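Local coordinates for protein NADH-rubredoxin oxidoreductase (PDB 3KLJ) that uses FAD to pass electrons from NADH to rubredoxin, a link in the dioxygen-scavenging chains of an obligate anaerobe, at residues A[194-203]-A[308-316]. Sequence-based numbering, arbitrary orientation. Where two conformers were deposited one is given.
Sequences LKDKLDRLGI and KVSGISIIS
I312 reaches from the C-terminal domain into the side of helix 188-199 of the NADH-binding domain, and its side chain can be followed atom by atom. From a CB directed at the helix, CG2 turns beside the carbonyl carbon and rests 4.2 Å from CD1 of L194. The other branch, CG1, is anti to the carbonyl carbon (chi1 -51°) and continues extended, carrying CD1 in among K197 and L198 of the helix and L201 just beyond its end. CD1 of I312 lies 3.4 Å from CB of K197, tighter than usual for two carbons. Branched isoleucine suits this place: CG2 meets L194 while CD1 meets K197 and L198, one turn further on. K197 offers only the root of its chain; bent at chi2 (-62°), it leads away to where NZ is hydrogen-bonded to the backbone O of E334.

L194 and L198 are buried aliphatics. L194 crosses I314 at about a right angle, its CD1 3.8 Å from CD1 of I314, and CD2 of L198 packs against CG1 of V309 (3.9 Å). S310, in the type I' turn 309-312 joining strands 306-309 and 312-317, is small enough to set its CB 3.6 Å from CD2 of L201, while its hydroxyl, beside CD1 of I203, is weakly hydrogen-bonded to Q163. I203, whose backbone N bonds to O of L198, closes the Schellman motif in which G202, glycine suiting its positive phi, is C'.

No hydrogen bond or salt bridge joins the two segments; their direct cohesion is mainly van der Waals packing of aliphatic side chains across the domain boundary.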
loop_
_atom_site.group_PDB
_atom_site.type_symbol
_atom_site.label_atom_id
_atom_site.label_comp_id
_atom_site.label_asym_id
_atom_site.label_seq_id
_atom_site.Cartn_x
_atom_site.Cartn_y
_atom_site.Cartn_z
ATOM N N LEU A 194 11.965 10.364 -14.946
ATOM C CA LEU A 194 10.656 10.609 -14.376
ATOM C C LEU A 194 10.509 12.061 -13.864
ATOM O O LEU A 194 9.522 12.733 -14.166
ATOM C CB LEU A 194 10.369 9.593 -13.254
ATOM C CG LEU A 194 9.013 9.700 -12.551
ATOM C CD1 LEU A 194 7.888 9.301 -13.514
ATOM C CD2 LEU A 194 8.984 8.819 -11.295
ATOM N N LYS A 195 11.495 12.542 -13.109
ATOM C CA LYS A 195 11.493 13.934 -12.626
ATOM C C LYS A 195 11.270 14.930 -13.776
ATOM O O LYS A 195 10.467 15.851 -13.645
ATOM C CB LYS A 195 12.801 14.266 -11.901
ATOM C CG LYS A 195 12.831 15.682 -11.298
ATOM C CD LYS A 195 14.226 16.120 -10.910
ATOM C CE LYS A 195 14.213 17.542 -10.343
ATOM N NZ LYS A 195 13.758 18.582 -11.319
ATOM N N ASP A 196 11.973 14.730 -14.895
ATOM C CA ASP A 196 11.846 15.590 -16.084
ATOM C C ASP A 196 10.428 15.567 -16.643
ATOM O O ASP A 196 9.824 16.615 -16.884
ATOM C CB ASP A 196 12.864 15.180 -17.165
ATOM C CG ASP A 196 12.476 15.652 -18.576
ATOM O OD1 ASP A 196 12.134 16.838 -18.762
ATOM O OD2 ASP A 196 12.533 14.829 -19.512
ATOM N N LYS A 197 9.904 14.365 -16.861
ATOM C CA LYS A 197 8.555 14.191 -17.388
ATOM C C LYS A 197 7.496 14.809 -16.459
ATOM O O LYS A 197 6.525 15.420 -16.919
ATOM C CB LYS A 197 8.252 12.704 -17.597
ATOM C CG LYS A 197 8.980 12.035 -18.756
ATOM C CD LYS A 197 8.608 12.649 -20.101
ATOM C CE LYS A 197 9.203 11.863 -21.237
ATOM N NZ LYS A 197 9.399 12.725 -22.439
ATOM N N LEU A 198 7.694 14.646 -15.154
ATOM C CA LEU A 198 6.817 15.259 -14.171
ATOM C C LEU A 198 6.967 16.780 -14.093
ATOM O O LEU A 198 5.976 17.481 -13.898
ATOM C CB LEU A 198 6.994 14.605 -12.793
ATOM C CG LEU A 198 6.535 13.147 -12.690
ATOM C CD1 LEU A 198 6.915 12.530 -11.339
ATOM C CD2 LEU A 198 5.032 13.034 -12.921
ATOM N N ASP A 199 8.196 17.275 -14.271
ATOM C CA ASP A 199 8.512 18.698 -14.147
ATOM C C ASP A 199 7.957 19.512 -15.309
ATOM O O ASP A 199 7.512 20.646 -15.116
ATOM C CB ASP A 199 10.030 18.926 -14.049
ATOM C CG ASP A 199 10.387 20.317 -13.510
ATOM O OD1 ASP A 199 9.943 20.658 -12.391
ATOM O OD2 ASP A 199 11.123 21.062 -14.197
ATOM N N ARG A 200 7.999 18.948 -16.515
ATOM C CA ARG A 200 7.399 19.622 -17.664
ATOM C C ARG A 200 5.864 19.497 -17.649
ATOM O O ARG A 200 5.172 20.220 -18.371
ATOM C CB ARG A 200 8.039 19.179 -18.994
ATOM C CG ARG A 200 7.583 17.836 -19.576
ATOM C CD ARG A 200 8.494 17.416 -20.741
ATOM N NE ARG A 200 9.138 18.573 -21.360
ATOM C CZ ARG A 200 8.869 19.044 -22.578
ATOM N NH1 ARG A 200 7.972 18.447 -23.356
ATOM N NH2 ARG A 200 9.517 20.109 -23.031
ATOM N N LEU A 201 5.351 18.602 -16.805
ATOM C CA LEU A 201 3.910 18.483 -16.559
ATOM C C LEU A 201 3.435 19.333 -15.379
ATOM O O LEU A 201 2.292 19.208 -14.931
ATOM C CB LEU A 201 3.517 17.020 -16.336
ATOM C CG LEU A 201 2.898 16.226 -17.495
ATOM C CD1 LEU A 201 3.258 16.757 -18.895
ATOM C CD2 LEU A 201 3.260 14.753 -17.359
ATOM N N GLY A 202 4.321 20.193 -14.883
ATOM C CA GLY A 202 3.994 21.118 -13.804
ATOM C C GLY A 202 4.061 20.543 -12.403
ATOM O O GLY A 202 3.703 21.223 -11.443
ATOM N N ILE A 203 4.500 19.290 -12.273
ATOM C CA ILE A 203 4.733 18.707 -10.951
ATOM C C ILE A 203 6.211 18.893 -10.588
ATOM O O ILE A 203 7.079 18.156 -11.062
ATOM C CB ILE A 203 4.256 17.221 -10.863
ATOM C CG1 ILE A 203 2.739 17.147 -11.056
ATOM C CG2 ILE A 203 4.621 16.591 -9.507
ATOM C CD1 ILE A 203 2.176 15.743 -11.073
ATOM N N LYS A 308 -0.465 5.623 -11.448
ATOM C CA LYS A 308 -1.563 6.256 -12.160
ATOM C C LYS A 308 -1.312 7.759 -12.319
ATOM O O LYS A 308 -2.263 8.542 -12.416
ATOM C CB LYS A 308 -2.891 5.990 -11.437
ATOM C CG LYS A 308 -3.166 4.523 -11.105
ATOM C CD LYS A 308 -4.016 4.419 -9.847
ATOM C CE LYS A 308 -4.212 2.979 -9.403
ATOM N NZ LYS A 308 -5.094 2.916 -8.196
ATOM N N VAL A 309 -0.038 8.162 -12.362
ATOM C CA VAL A 309 0.296 9.594 -12.288
ATOM C C VAL A 309 0.567 10.250 -13.632
ATOM O O VAL A 309 1.315 9.724 -14.457
ATOM C CB VAL A 309 1.441 9.913 -11.290
ATOM C CG1 VAL A 309 2.796 9.998 -11.989
ATOM C CG2 VAL A 309 1.135 11.209 -10.530
ATOM N N SER A 310 -0.074 11.404 -13.822
ATOM C CA SER A 310 0.137 12.295 -14.964
ATOM C C SER A 310 0.197 11.579 -16.313
ATOM O O SER A 310 0.780 12.089 -17.273
ATOM C CB SER A 310 1.390 13.145 -14.734
ATOM O OG SER A 310 1.286 13.874 -13.523
ATOM N N GLY A 311 -0.421 10.399 -16.370
ATOM C CA GLY A 311 -0.429 9.566 -17.564
ATOM C C GLY A 311 0.940 9.029 -17.928
ATOM O O GLY A 311 1.210 8.805 -19.103
ATOM N N ILE A 312 1.799 8.841 -16.920
ATOM C CA ILE A 312 3.135 8.243 -17.086
ATOM C C ILE A 312 3.204 6.914 -16.336
ATOM O O ILE A 312 3.030 6.870 -15.112
ATOM C CB ILE A 312 4.279 9.160 -16.583
ATOM C CG1 ILE A 312 4.160 10.563 -17.185
ATOM C CG2 ILE A 312 5.638 8.550 -16.928
ATOM C CD1 ILE A 312 5.152 11.553 -16.628
ATOM N N SER A 313 3.471 5.843 -17.073
ATOM C CA SER A 313 3.337 4.489 -16.550
ATOM C C SER A 313 4.680 3.878 -16.193
ATOM O O SER A 313 5.656 4.051 -16.931
ATOM C CB SER A 313 2.669 3.613 -17.600
ATOM O OG SER A 313 3.470 3.553 -18.770
ATOM N N ILE A 314 4.726 3.134 -15.089
ATOM C CA ILE A 314 5.979 2.522 -14.620
ATOM C C ILE A 314 5.780 1.076 -14.204
ATOM O O ILE A 314 4.845 0.766 -13.477
ATOM C CB ILE A 314 6.581 3.287 -13.412
ATOM C CG1 ILE A 314 7.004 4.692 -13.831
ATOM C CG2 ILE A 314 7.782 2.527 -12.828
ATOM C CD1 ILE A 314 7.198 5.631 -12.685
ATOM N N ILE A 315 6.642 0.183 -14.673
ATOM C CA ILE A 315 6.725 -1.134 -14.052
ATOM C C ILE A 315 8.161 -1.415 -13.617
ATOM O O ILE A 315 9.115 -1.190 -14.374
ATOM C CB ILE A 315 6.103 -2.318 -14.899
ATOM C CG1 ILE A 315 7.163 -3.136 -15.616
ATOM C CG2 ILE A 315 4.985 -1.863 -15.865
ATOM C CD1 ILE A 315 7.528 -4.377 -14.879
ATOM N N SER A 316 8.299 -1.888 -12.385
ATOM C CA SER A 316 9.602 -2.135 -11.792
ATOM C C SER A 316 9.616 -3.529 -11.205
ATOM O O SER A 316 8.653 -3.933 -10.545
ATOM C CB SER A 316 9.908 -1.088 -10.712
ATOM O OG SER A 316 11.170 -1.340 -10.121
#